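Local coordinates for saframycin Mx1 synthetase B (Legionella pneumophila subsp. pneumophila, PDB 3KXW), which is an enzyme of the AMP-binding (ANL) superfamily, built from a large N-terminal part and a smaller C-terminal domain, at residues T209-L215 and A261-P267; W252-T257 and G285-W291; T42-L46 and P230-I235; D272-K276 and W576-I581. All blocks are in the same frame, centred on the assembly; numbering follows the deposited sequence.

How the contacts relate
Contacts 1 and 3 are buried, while contacts 2 and 4 are partly buried and reach the surface. Contacts 1 and 2 share the run from helix 250-259 into strand 263-266; their centres lie about 11 Å apart and they touch. Contact 3 meets contact 1 where Pro230 and Ile235 pack on residues 209-211. Contact 4 uses helix 269-277, which follows strand 263-266, and touches contact 2 through Cys274 and Trp252. Chemistry follows place: parallel strand pairing in contact 1, tryptophan and leucine packing in contact 2, a tyrosine hydroxyl at a helix end in contact 3, and a lysine bound to backbone carbonyls in contact 4.

Contact 1 (T209-L215 and A261-P267); sequences TIIFSWL and ATISGSP
A parallel strand seam beside the ligand pocket brings Ile211 against Ile263, the single bridged pair between strands 210-213 and 263-266, whose axes approach to 4.9 Å at an angle of 26°. Ile210 O accepts two amides: Thr262 N at 2.9 Å, in the carbonyl plane on a lone pair, and Ile263 N at 3.2 Å, tilted from that plane. In return Phe212 N donates to Ile263 O at 3.0 Å, nearly in line with the carbonyl. Side chains extend the pairing. Thr262 holds OG1 between its own N and carbonyl carbon (chi1 67°), where it accepts from Ile210 N at 3.1 Å; a water links it to Thr209 OG1, which is also bonded to Asn206 N. Ser264 OG, at the edge of the Phe212 ring, donates to Phe212 O at 2.8 Å from above the carbonyl plane and is bonded to Trp252 NE1 as well. Farther on the chains spread, and waters bridge Phe212 O to Gly265 N and Trp214 N to Gly265 O. Here Leu215 CD2 sits over a face of Trp214 near its rim, and Trp214 CZ2 meets Ser266 CB at 3.6 Å. Each strand is an outer one of its own sheet, and the Ile211 side chain is about 4 Å from the bound 5'-O-[(S)-(dodecanoyloxy)(hydroxy)phosphoryl]adenosine: a parallel edge-to-edge junction of two sheets within the alpha/beta fold of an ANL-family enzyme.

Contact 2 (W252-T257 and G285-W291); sequences WLKHIT and GLDLSSW
Mainly apolar packing of a helix on an irregular loop brings Trp252, Leu253 and Ile256 of helix 250-259 against Leu286, Leu288 and Trp291, in the connection that leads into strand 293-296. The two indoles form an edge-to-face (T-shaped) pair: the edge of Trp291 is turned to a face of Trp252, with the six-membered-ring centroids 5.5 Å apart and the planes at 61°. Over one face of Trp291 stands Ile256 CD1, a CH-pi contact 3.4 Å from the centroid of the six-membered ring and almost exactly on its normal. Leu253 CD2 comes in obliquely, 3.7 Å from Trp291 CZ3. Leu286 uses both methyls, CD2 pressing on the helix backbone 3.6 Å from Leu253 C and CD1 lying alongside Leu253, while Leu288 CD2 reaches 3.8 Å from Ile256 CG2.

The polar link is made by Thr257. Its OG1 lies anti to the carbonyl carbon (chi1 -67°), which lets it donate back to Leu253 O at 2.8 Å and accept from Asp287 N at 3.0 Å in a nearly straight bond. Leu253 O thus holds both the hydroxyl and the amide of Thr257, which approach from opposite faces of its plane. The loop is shaped from within by an Asx turn, Asp287 OD1 accepting from Ser289 N; the same oxygen also takes the Ser289 hydroxyl. A type I turn follows from Leu288 to Trp291.

Strand 263-266 and its approach hold the loop through hydrogen bonds from Ser290 OG to Ala261 O and from Trp291 NE1 to Ser264 O, while Phe313 and Phe309 of helix 303-313 pack against its leucines and Trp291.

Contact 3 (T42-L46 and P230-I235); sequences TYEQL and PIYGGI
The Tyr43 ring meets Ile231 O at its edge, with the carbonyl oxygen lying near the ring plane, while Gly234 CA approaches obliquely, 3.2 Å from Tyr43 OH. Tyr43 OH donates to Ile231 O at 2.5 Å, an unusually short length that may partly reflect coordinate error; it reaches the oxygen from the side of the C=O bond (116° at the oxygen) and tilted from the carbonyl plane. The same hydroxyl accepts from a water at 2.8 Å, and this water donates a second bond to Ile235 O, so the phenol is held both directly and through solvent.

The carbonyl that receives the tyrosine belongs to the last turn of helix 220-233, which closes in a Schellman motif: Gly234 has positive phi, and Ile235 N bonds back to Pro230 O at 3.0 Å. Carbonyls at such a helix end probably attract a donor such as this hydroxyl. Tyr43 itself stands in the first turn of helix 43-59, where Thr42 and Gln45 form a capping box: Gln45 N donates to Thr42 OG1, and Thr42 N to Gln45 OE1, the latter in the amide plane on a lone pair.

Beside the polar bond, Leu46 and Ile231 point at each other tip to tip, Leu46 CD2 lying 3.9 Å from Ile231 CD1. Leu46 holds CG anti to the backbone N (chi1 179°), which carries CD2 across to the isoleucine. Ser29 of strand 28-34 lies against Tyr43, Leu46 and Ile231, and helix 13-23 adds Arg20 beside Tyr43 and Val17 beside Ile231.

Contact 4 (D272-K276 and W576-I581); sequences DYCVK and WQLNKI
Helix 269-277 runs past the type I turn from Gln577 to Lys580 at the end of strand 574-577, with Asp272 CA 5.4 Å from Asn579 CA. Lys276 makes the largest contribution from the helix. Its chain leaves with CG anti to the backbone N and bends at chi2 (141°) and chi4 (99°), curling the ammonium group into the turn. There NZ donates to Lys580 O at 2.7 Å and to Gln577 O at 2.9 Å, and to a water that also accepts from Gln577 N. Gln577 O takes the lysine from above its carbonyl plane and the turn's own Lys580 N from the opposite face, so the ammonium group and the turn share one acceptor. On its way Lys276 CE passes over a face of Trp576, a CH-pi contact 3.9 Å from the centroid of the five-membered ring; the charged NZ is farther off and at most weakly attracted.

Leu578 points a methyl at the helix: CD1 lies 3.8 Å from Tyr273 CA and meets the edge of the Tyr273 ring. At the far end Val275 CG1 touches Ile581 CG1 at 3.9 Å, on the last modelled residue. Asp272 lies beside Asn579, and waters complete the join: one donates to Asp272 OD1 and Asn579 O, another to Asp272 O and Leu578 O. Asp272 OD2 is bonded to Thr305 OG1.

The C-terminal sheet, through its outer strand 574-577, thereby meets the AMP-binding part of the chain. Phe522 and Phe526 of helix 515-533 pack on Trp576, Phe526 also reaching Leu578 and Tyr273, while helix 303-313 flanks Val275 and Ile581.

Contact 1 (T209-L215 and A261-P267)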
# COMPACT_ATOMS: atom_id res chain seq x y z
N THR A 209 -8.73 -10.84 18.31
CA THR A 209 -8.37 -9.93 17.22
C THR A 209 -9.22 -10.17 15.98
O THR A 209 -9.43 -11.32 15.58
CB THR A 209 -6.89 -10.08 16.82
OG1 THR A 209 -6.05 -9.74 17.94
CG2 THR A 209 -6.56 -9.18 15.62
N ILE A 210 -9.72 -9.10 15.38
CA ILE A 210 -10.37 -9.19 14.08
C ILE A 210 -9.82 -8.09 13.18
O ILE A 210 -9.81 -6.92 13.54
CB ILE A 210 -11.90 -9.07 14.21
CG1 ILE A 210 -12.43 -10.28 15.00
CG2 ILE A 210 -12.56 -8.99 12.82
CD1 ILE A 210 -13.93 -10.29 15.15
N ILE A 211 -9.33 -8.46 12.01
CA ILE A 211 -8.78 -7.43 11.15
C ILE A 211 -9.77 -7.03 10.07
O ILE A 211 -10.38 -7.90 9.44
CB ILE A 211 -7.45 -7.90 10.52
CG1 ILE A 211 -6.42 -8.19 11.62
CG2 ILE A 211 -6.96 -6.89 9.48
CD1 ILE A 211 -5.09 -8.77 11.08
N PHE A 212 -9.95 -5.74 9.86
CA PHE A 212 -10.71 -5.31 8.68
C PHE A 212 -9.76 -4.62 7.70
O PHE A 212 -8.88 -3.87 8.12
CB PHE A 212 -11.88 -4.38 9.03
CG PHE A 212 -12.70 -4.05 7.85
CD1 PHE A 212 -13.76 -4.88 7.48
CD2 PHE A 212 -12.34 -3.01 7.00
CE1 PHE A 212 -14.49 -4.62 6.33
CE2 PHE A 212 -13.07 -2.76 5.85
CZ PHE A 212 -14.14 -3.57 5.51
N SER A 213 -9.94 -4.86 6.41
CA SER A 213 -9.12 -4.16 5.44
C SER A 213 -9.83 -3.86 4.15
O SER A 213 -10.51 -4.72 3.61
CB SER A 213 -7.87 -4.98 5.15
OG SER A 213 -7.00 -4.29 4.26
N TRP A 214 -9.68 -2.63 3.65
CA TRP A 214 -10.05 -2.34 2.25
C TRP A 214 -8.80 -2.17 1.39
O TRP A 214 -8.92 -1.83 0.21
CB TRP A 214 -10.91 -1.06 2.14
CG TRP A 214 -10.26 0.15 2.79
CD1 TRP A 214 -10.49 0.61 4.04
CD2 TRP A 214 -9.28 1.03 2.21
NE1 TRP A 214 -9.71 1.72 4.29
CE2 TRP A 214 -8.96 2.00 3.18
CE3 TRP A 214 -8.64 1.09 0.96
CZ2 TRP A 214 -8.02 3.01 2.96
CZ3 TRP A 214 -7.72 2.12 0.74
CH2 TRP A 214 -7.41 3.05 1.74
N LEU A 215 -7.63 -2.39 1.97
CA LEU A 215 -6.35 -2.04 1.31
C LEU A 215 -6.05 -2.88 0.08
O LEU A 215 -6.39 -4.05 0.02
CB LEU A 215 -5.18 -2.13 2.29
CG LEU A 215 -5.23 -1.25 3.54
CD1 LEU A 215 -4.00 -1.51 4.42
CD2 LEU A 215 -5.37 0.26 3.20
N ALA A 261 -14.28 -5.07 14.42
CA ALA A 261 -12.87 -5.18 14.08
C ALA A 261 -12.04 -4.47 15.14
O ALA A 261 -12.44 -3.44 15.70
CB ALA A 261 -12.59 -4.57 12.67
N THR A 262 -10.87 -5.04 15.42
CA THR A 262 -9.99 -4.50 16.44
C THR A 262 -8.76 -3.83 15.82
O THR A 262 -8.17 -2.89 16.39
CB THR A 262 -9.53 -5.61 17.46
OG1 THR A 262 -8.70 -6.57 16.80
CG2 THR A 262 -10.74 -6.35 18.02
N ILE A 263 -8.37 -4.32 14.65
CA ILE A 263 -7.24 -3.76 13.93
C ILE A 263 -7.64 -3.41 12.50
O ILE A 263 -8.22 -4.23 11.82
CB ILE A 263 -6.07 -4.75 13.88
CG1 ILE A 263 -5.69 -5.16 15.31
CG2 ILE A 263 -4.88 -4.13 13.19
CD1 ILE A 263 -4.50 -6.15 15.33
N SER A 264 -7.39 -2.18 12.09
CA SER A 264 -7.65 -1.77 10.71
C SER A 264 -6.81 -0.54 10.50
O SER A 264 -6.49 0.17 11.46
CB SER A 264 -9.15 -1.50 10.50
OG SER A 264 -9.50 -1.37 9.13
N GLY A 265 -6.37 -0.30 9.27
CA GLY A 265 -5.59 0.91 9.03
C GLY A 265 -5.34 1.16 7.55
O GLY A 265 -5.95 0.52 6.71
N SER A 266 -4.40 2.06 7.25
CA SER A 266 -4.27 2.59 5.91
C SER A 266 -3.13 3.59 5.86
O SER A 266 -2.59 3.97 6.90
CB SER A 266 -5.55 3.36 5.54
OG SER A 266 -5.74 4.48 6.41
N PRO A 267 -2.77 4.05 4.65
CA PRO A 267 -1.91 5.24 4.58
C PRO A 267 -2.63 6.43 5.18
O PRO A 267 -3.86 6.45 5.28
CB PRO A 267 -1.73 5.46 3.06
CG PRO A 267 -2.09 4.15 2.43
CD PRO A 267 -3.17 3.58 3.32
O HOH W 1 -6.55 -6.89 18.36
O HOH W 2 -6.60 -2.60 7.46
O HOH W 3 -8.34 -0.84 5.68

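Contact 2 (W252-T257 and G285-W291)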
# COMPACT_ATOMS: atom_id res chain seq x y z
N TRP A 252 -16.21 1.78 5.44
CA TRP A 252 -15.10 1.31 6.27
C TRP A 252 -15.49 1.30 7.76
O TRP A 252 -15.25 0.33 8.48
CB TRP A 252 -13.88 2.21 6.08
CG TRP A 252 -12.60 1.77 6.77
CD1 TRP A 252 -12.30 0.54 7.26
CD2 TRP A 252 -11.43 2.58 6.97
NE1 TRP A 252 -11.02 0.53 7.77
CE2 TRP A 252 -10.46 1.77 7.60
CE3 TRP A 252 -11.11 3.91 6.67
CZ2 TRP A 252 -9.19 2.25 7.94
CZ3 TRP A 252 -9.84 4.40 7.03
CH2 TRP A 252 -8.89 3.56 7.66
N LEU A 253 -16.06 2.40 8.21
CA LEU A 253 -16.37 2.57 9.63
C LEU A 253 -17.64 1.79 10.01
O LEU A 253 -17.73 1.25 11.11
CB LEU A 253 -16.48 4.05 9.99
CG LEU A 253 -15.34 4.93 9.47
CD1 LEU A 253 -15.57 6.37 9.92
CD2 LEU A 253 -13.96 4.45 9.94
N LYS A 254 -18.59 1.70 9.09
CA LYS A 254 -19.74 0.80 9.27
C LYS A 254 -19.33 -0.66 9.45
O LYS A 254 -19.83 -1.37 10.34
CB LYS A 254 -20.72 0.90 8.10
CG LYS A 254 -21.63 2.10 8.16
CD LYS A 254 -22.76 1.93 7.12
CE LYS A 254 -23.77 3.06 7.17
NZ LYS A 254 -24.83 2.92 6.12
N HIS A 255 -18.43 -1.14 8.60
CA HIS A 255 -17.99 -2.53 8.75
C HIS A 255 -17.18 -2.76 10.02
O HIS A 255 -17.32 -3.80 10.65
CB HIS A 255 -17.22 -3.02 7.52
CG HIS A 255 -18.10 -3.19 6.33
ND1 HIS A 255 -17.69 -2.94 5.04
CD2 HIS A 255 -19.41 -3.55 6.25
CE1 HIS A 255 -18.69 -3.17 4.21
NE2 HIS A 255 -19.74 -3.54 4.91
N ILE A 256 -16.34 -1.80 10.39
CA ILE A 256 -15.58 -1.92 11.61
C ILE A 256 -16.57 -2.08 12.75
O ILE A 256 -16.37 -2.88 13.68
CB ILE A 256 -14.66 -0.69 11.85
CG1 ILE A 256 -13.41 -0.79 10.93
CG2 ILE A 256 -14.27 -0.57 13.32
CD1 ILE A 256 -12.50 0.49 10.95
N THR A 257 -17.65 -1.31 12.65
CA THR A 257 -18.70 -1.32 13.65
C THR A 257 -19.40 -2.68 13.71
O THR A 257 -19.51 -3.30 14.78
CB THR A 257 -19.76 -0.23 13.35
OG1 THR A 257 -19.17 1.07 13.52
CG2 THR A 257 -20.96 -0.38 14.31
N GLY A 285 -25.15 5.72 14.01
CA GLY A 285 -25.03 4.29 13.85
C GLY A 285 -23.61 3.72 14.02
O GLY A 285 -23.46 2.52 14.18
N LEU A 286 -22.58 4.57 13.99
CA LEU A 286 -21.22 4.07 14.17
C LEU A 286 -20.95 3.73 15.63
O LEU A 286 -21.53 4.32 16.52
CB LEU A 286 -20.19 5.10 13.71
CG LEU A 286 -20.19 5.43 12.22
CD1 LEU A 286 -19.12 6.50 11.93
CD2 LEU A 286 -19.97 4.18 11.38
N ASP A 287 -20.06 2.77 15.86
CA ASP A 287 -19.53 2.46 17.18
C ASP A 287 -18.16 1.88 16.96
O ASP A 287 -18.03 0.73 16.55
CB ASP A 287 -20.40 1.44 17.91
CG ASP A 287 -19.78 0.99 19.24
OD1 ASP A 287 -18.76 1.55 19.68
OD2 ASP A 287 -20.35 0.07 19.86
N LEU A 288 -17.14 2.67 17.24
CA LEU A 288 -15.78 2.31 16.90
C LEU A 288 -14.99 1.90 18.13
O LEU A 288 -13.76 1.88 18.11
CB LEU A 288 -15.09 3.49 16.18
CG LEU A 288 -15.81 3.93 14.90
CD1 LEU A 288 -15.21 5.26 14.34
CD2 LEU A 288 -15.87 2.83 13.82
N SER A 289 -15.69 1.59 19.23
CA SER A 289 -14.99 1.23 20.47
C SER A 289 -14.13 -0.03 20.37
O SER A 289 -13.16 -0.15 21.10
CB SER A 289 -15.97 1.10 21.65
OG SER A 289 -17.04 0.23 21.31
N SER A 290 -14.48 -0.96 19.48
CA SER A 290 -13.70 -2.19 19.30
C SER A 290 -12.34 -1.93 18.67
O SER A 290 -11.41 -2.75 18.81
CB SER A 290 -14.46 -3.22 18.43
OG SER A 290 -14.59 -2.81 17.06
N TRP A 291 -12.24 -0.80 17.97
CA TRP A 291 -11.10 -0.48 17.10
C TRP A 291 -9.93 0.05 17.92
O TRP A 291 -9.82 1.25 18.15
CB TRP A 291 -11.56 0.53 16.04
CG TRP A 291 -10.60 0.77 14.89
CD1 TRP A 291 -9.47 0.05 14.59
CD2 TRP A 291 -10.72 1.78 13.88
NE1 TRP A 291 -8.87 0.58 13.46
CE2 TRP A 291 -9.62 1.63 13.01
CE3 TRP A 291 -11.64 2.80 13.64
CZ2 TRP A 291 -9.43 2.47 11.90
CZ3 TRP A 291 -11.45 3.63 12.55
CH2 TRP A 291 -10.36 3.46 11.69

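Contact 3 (T42-L46 and P230-I235)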
# COMPACT_ATOMS: atom_id res chain seq x y z
N THR A 42 -13.33 -20.98 5.35
CA THR A 42 -12.74 -21.53 6.56
C THR A 42 -11.33 -21.99 6.24
O THR A 42 -10.93 -21.98 5.08
CB THR A 42 -13.55 -22.73 7.03
OG1 THR A 42 -13.51 -23.74 6.01
CG2 THR A 42 -15.01 -22.34 7.28
N TYR A 43 -10.56 -22.37 7.26
CA TYR A 43 -9.24 -22.96 6.99
C TYR A 43 -9.32 -24.23 6.15
O TYR A 43 -8.55 -24.42 5.21
CB TYR A 43 -8.48 -23.21 8.30
CG TYR A 43 -7.76 -21.97 8.78
CD1 TYR A 43 -8.32 -21.12 9.71
CD2 TYR A 43 -6.52 -21.65 8.28
CE1 TYR A 43 -7.66 -19.98 10.14
CE2 TYR A 43 -5.84 -20.51 8.71
CZ TYR A 43 -6.42 -19.68 9.64
OH TYR A 43 -5.77 -18.54 10.04
N GLU A 44 -10.28 -25.10 6.46
CA GLU A 44 -10.42 -26.32 5.65
C GLU A 44 -10.59 -25.95 4.18
O GLU A 44 -9.97 -26.55 3.30
CB GLU A 44 -11.62 -27.14 6.13
CG GLU A 44 -11.99 -28.32 5.24
CD GLU A 44 -13.14 -29.10 5.83
OE1 GLU A 44 -14.30 -28.81 5.47
OE2 GLU A 44 -12.90 -29.97 6.68
N GLN A 45 -11.43 -24.96 3.91
CA GLN A 45 -11.70 -24.56 2.52
C GLN A 45 -10.48 -23.93 1.83
O GLN A 45 -10.13 -24.26 0.69
CB GLN A 45 -12.88 -23.60 2.45
CG GLN A 45 -14.24 -24.22 2.78
CD GLN A 45 -15.36 -23.19 2.78
OE1 GLN A 45 -15.29 -22.18 3.49
NE2 GLN A 45 -16.39 -23.43 1.97
N LEU A 46 -9.84 -23.00 2.54
CA LEU A 46 -8.64 -22.36 2.02
C LEU A 46 -7.58 -23.40 1.64
O LEU A 46 -7.01 -23.38 0.55
CB LEU A 46 -8.11 -21.38 3.06
CG LEU A 46 -6.85 -20.60 2.74
CD1 LEU A 46 -7.01 -19.78 1.47
CD2 LEU A 46 -6.42 -19.72 3.93
N PRO A 230 -3.16 -12.51 9.31
CA PRO A 230 -4.31 -13.19 9.93
C PRO A 230 -4.36 -14.69 9.60
O PRO A 230 -4.68 -15.51 10.46
CB PRO A 230 -5.54 -12.49 9.32
CG PRO A 230 -5.05 -11.33 8.57
CD PRO A 230 -3.55 -11.34 8.49
N ILE A 231 -4.11 -15.05 8.34
CA ILE A 231 -4.07 -16.47 7.99
C ILE A 231 -3.04 -17.23 8.84
O ILE A 231 -3.34 -18.27 9.43
CB ILE A 231 -3.84 -16.65 6.46
CG1 ILE A 231 -5.08 -16.15 5.71
CG2 ILE A 231 -3.56 -18.13 6.11
CD1 ILE A 231 -4.95 -16.14 4.19
N TYR A 232 -1.83 -16.68 8.91
CA TYR A 232 -0.76 -17.21 9.77
C TYR A 232 -1.17 -17.31 11.25
O TYR A 232 -0.86 -18.29 11.94
CB TYR A 232 0.45 -16.30 9.61
CG TYR A 232 1.57 -16.49 10.62
CD1 TYR A 232 2.46 -17.55 10.49
CD2 TYR A 232 1.74 -15.61 11.68
CE1 TYR A 232 3.50 -17.72 11.39
CE2 TYR A 232 2.79 -15.77 12.58
CZ TYR A 232 3.65 -16.82 12.42
OH TYR A 232 4.68 -16.98 13.31
N GLY A 233 -1.83 -16.28 11.77
CA GLY A 233 -2.11 -16.21 13.19
C GLY A 233 -3.46 -16.77 13.66
O GLY A 233 -3.78 -16.70 14.85
N GLY A 234 -4.25 -17.32 12.75
CA GLY A 234 -5.53 -17.91 13.14
C GLY A 234 -6.65 -16.91 13.39
O GLY A 234 -7.58 -17.16 14.16
N ILE A 235 -6.55 -15.76 12.73
CA ILE A 235 -7.37 -14.59 13.03
C ILE A 235 -8.21 -14.22 11.84
O ILE A 235 -7.73 -14.28 10.70
CB ILE A 235 -6.46 -13.36 13.28
CG1 ILE A 235 -5.64 -13.53 14.55
CG2 ILE A 235 -7.30 -12.05 13.32
CD1 ILE A 235 -6.42 -13.96 15.71
O HOH W 4 -7.45 -16.54 9.09

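Contact 4 (D272-K276 and W576-I581)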
# COMPACT_ATOMS: atom_id res chain seq x y z
N ASP A 272 -7.98 11.42 6.38
CA ASP A 272 -8.44 12.71 5.89
C ASP A 272 -9.62 12.53 4.97
O ASP A 272 -10.54 13.34 4.96
CB ASP A 272 -7.34 13.42 5.12
CG ASP A 272 -6.29 14.02 6.03
OD1 ASP A 272 -6.66 14.69 7.02
OD2 ASP A 272 -5.11 13.80 5.76
N TYR A 273 -9.58 11.46 4.18
CA TYR A 273 -10.63 11.21 3.20
C TYR A 273 -11.96 10.93 3.91
O TYR A 273 -13.01 11.40 3.46
CB TYR A 273 -10.21 10.04 2.31
CG TYR A 273 -11.06 9.83 1.09
CD1 TYR A 273 -10.97 10.66 -0.02
CD2 TYR A 273 -11.94 8.78 1.03
CE1 TYR A 273 -11.78 10.45 -1.16
CE2 TYR A 273 -12.71 8.55 -0.06
CZ TYR A 273 -12.64 9.37 -1.15
OH TYR A 273 -13.48 9.04 -2.21
N CYS A 274 -11.90 10.15 5.00
CA CYS A 274 -13.08 9.95 5.86
C CYS A 274 -13.63 11.24 6.43
O CYS A 274 -14.83 11.49 6.38
CB CYS A 274 -12.76 9.01 7.01
SG CYS A 274 -12.56 7.27 6.53
N VAL A 275 -12.74 12.07 6.98
CA VAL A 275 -13.16 13.34 7.54
C VAL A 275 -13.84 14.20 6.48
O VAL A 275 -14.88 14.81 6.73
CB VAL A 275 -11.97 14.10 8.16
CG1 VAL A 275 -12.33 15.58 8.44
CG2 VAL A 275 -11.50 13.40 9.42
N LYS A 276 -13.24 14.26 5.30
CA LYS A 276 -13.74 15.11 4.23
C LYS A 276 -15.08 14.64 3.66
O LYS A 276 -15.95 15.47 3.32
CB LYS A 276 -12.71 15.19 3.10
CG LYS A 276 -13.08 16.26 2.09
CD LYS A 276 -11.88 16.99 1.61
CE LYS A 276 -12.25 18.34 1.01
NZ LYS A 276 -12.02 19.43 1.98
N TRP A 576 -10.33 22.20 -4.13
CA TRP A 576 -10.63 21.13 -3.19
C TRP A 576 -9.30 20.77 -2.53
O TRP A 576 -8.30 20.62 -3.22
CB TRP A 576 -11.18 19.94 -3.99
CG TRP A 576 -11.46 18.65 -3.25
CD1 TRP A 576 -12.65 18.25 -2.71
CD2 TRP A 576 -10.56 17.54 -3.08
NE1 TRP A 576 -12.54 16.98 -2.18
CE2 TRP A 576 -11.26 16.53 -2.40
CE3 TRP A 576 -9.22 17.32 -3.44
CZ2 TRP A 576 -10.66 15.31 -2.06
CZ3 TRP A 576 -8.62 16.11 -3.09
CH2 TRP A 576 -9.35 15.12 -2.40
N GLN A 577 -9.31 20.64 -1.21
CA GLN A 577 -8.10 20.26 -0.46
C GLN A 577 -8.41 19.08 0.44
O GLN A 577 -9.18 19.20 1.40
CB GLN A 577 -7.60 21.43 0.39
CG GLN A 577 -7.12 22.65 -0.40
CD GLN A 577 -5.71 22.50 -0.94
OE1 GLN A 577 -5.21 21.39 -1.10
NE2 GLN A 577 -5.05 23.62 -1.23
N LEU A 578 -7.81 17.93 0.14
CA LEU A 578 -8.09 16.70 0.88
C LEU A 578 -7.98 16.87 2.39
O LEU A 578 -8.82 16.37 3.15
CB LEU A 578 -7.14 15.58 0.42
CG LEU A 578 -7.15 14.29 1.23
CD1 LEU A 578 -8.54 13.71 1.29
CD2 LEU A 578 -6.18 13.30 0.61
N ASN A 579 -6.95 17.57 2.84
CA ASN A 579 -6.65 17.57 4.27
C ASN A 579 -7.21 18.76 5.02
O ASN A 579 -6.93 18.95 6.20
CB ASN A 579 -5.15 17.36 4.54
CG ASN A 579 -4.30 18.50 4.06
OD1 ASN A 579 -4.79 19.60 3.77
ND2 ASN A 579 -3.01 18.25 3.98
N LYS A 580 -8.05 19.54 4.33
CA LYS A 580 -8.70 20.70 4.94
C LYS A 580 -10.17 20.45 5.17
O LYS A 580 -10.84 19.78 4.39
CB LYS A 580 -8.52 21.95 4.06
CG LYS A 580 -7.32 22.78 4.43
CD LYS A 580 -7.73 24.26 4.50
CE LYS A 580 -8.70 24.61 3.37
NZ LYS A 580 -9.12 26.04 3.43
N ILE A 581 -10.68 20.99 6.26
CA ILE A 581 -12.08 20.85 6.61
C ILE A 581 -12.85 22.06 6.10
O ILE A 581 -12.41 23.19 6.32
CB ILE A 581 -12.24 20.76 8.13
CG1 ILE A 581 -11.64 19.45 8.64
CG2 ILE A 581 -13.70 20.88 8.52
CD1 ILE A 581 -11.50 19.39 10.15
O HOH W 5 -5.55 17.14 7.79
O HOH W 6 -10.27 16.23 5.43
O HOH W 7 -11.76 21.54 0.02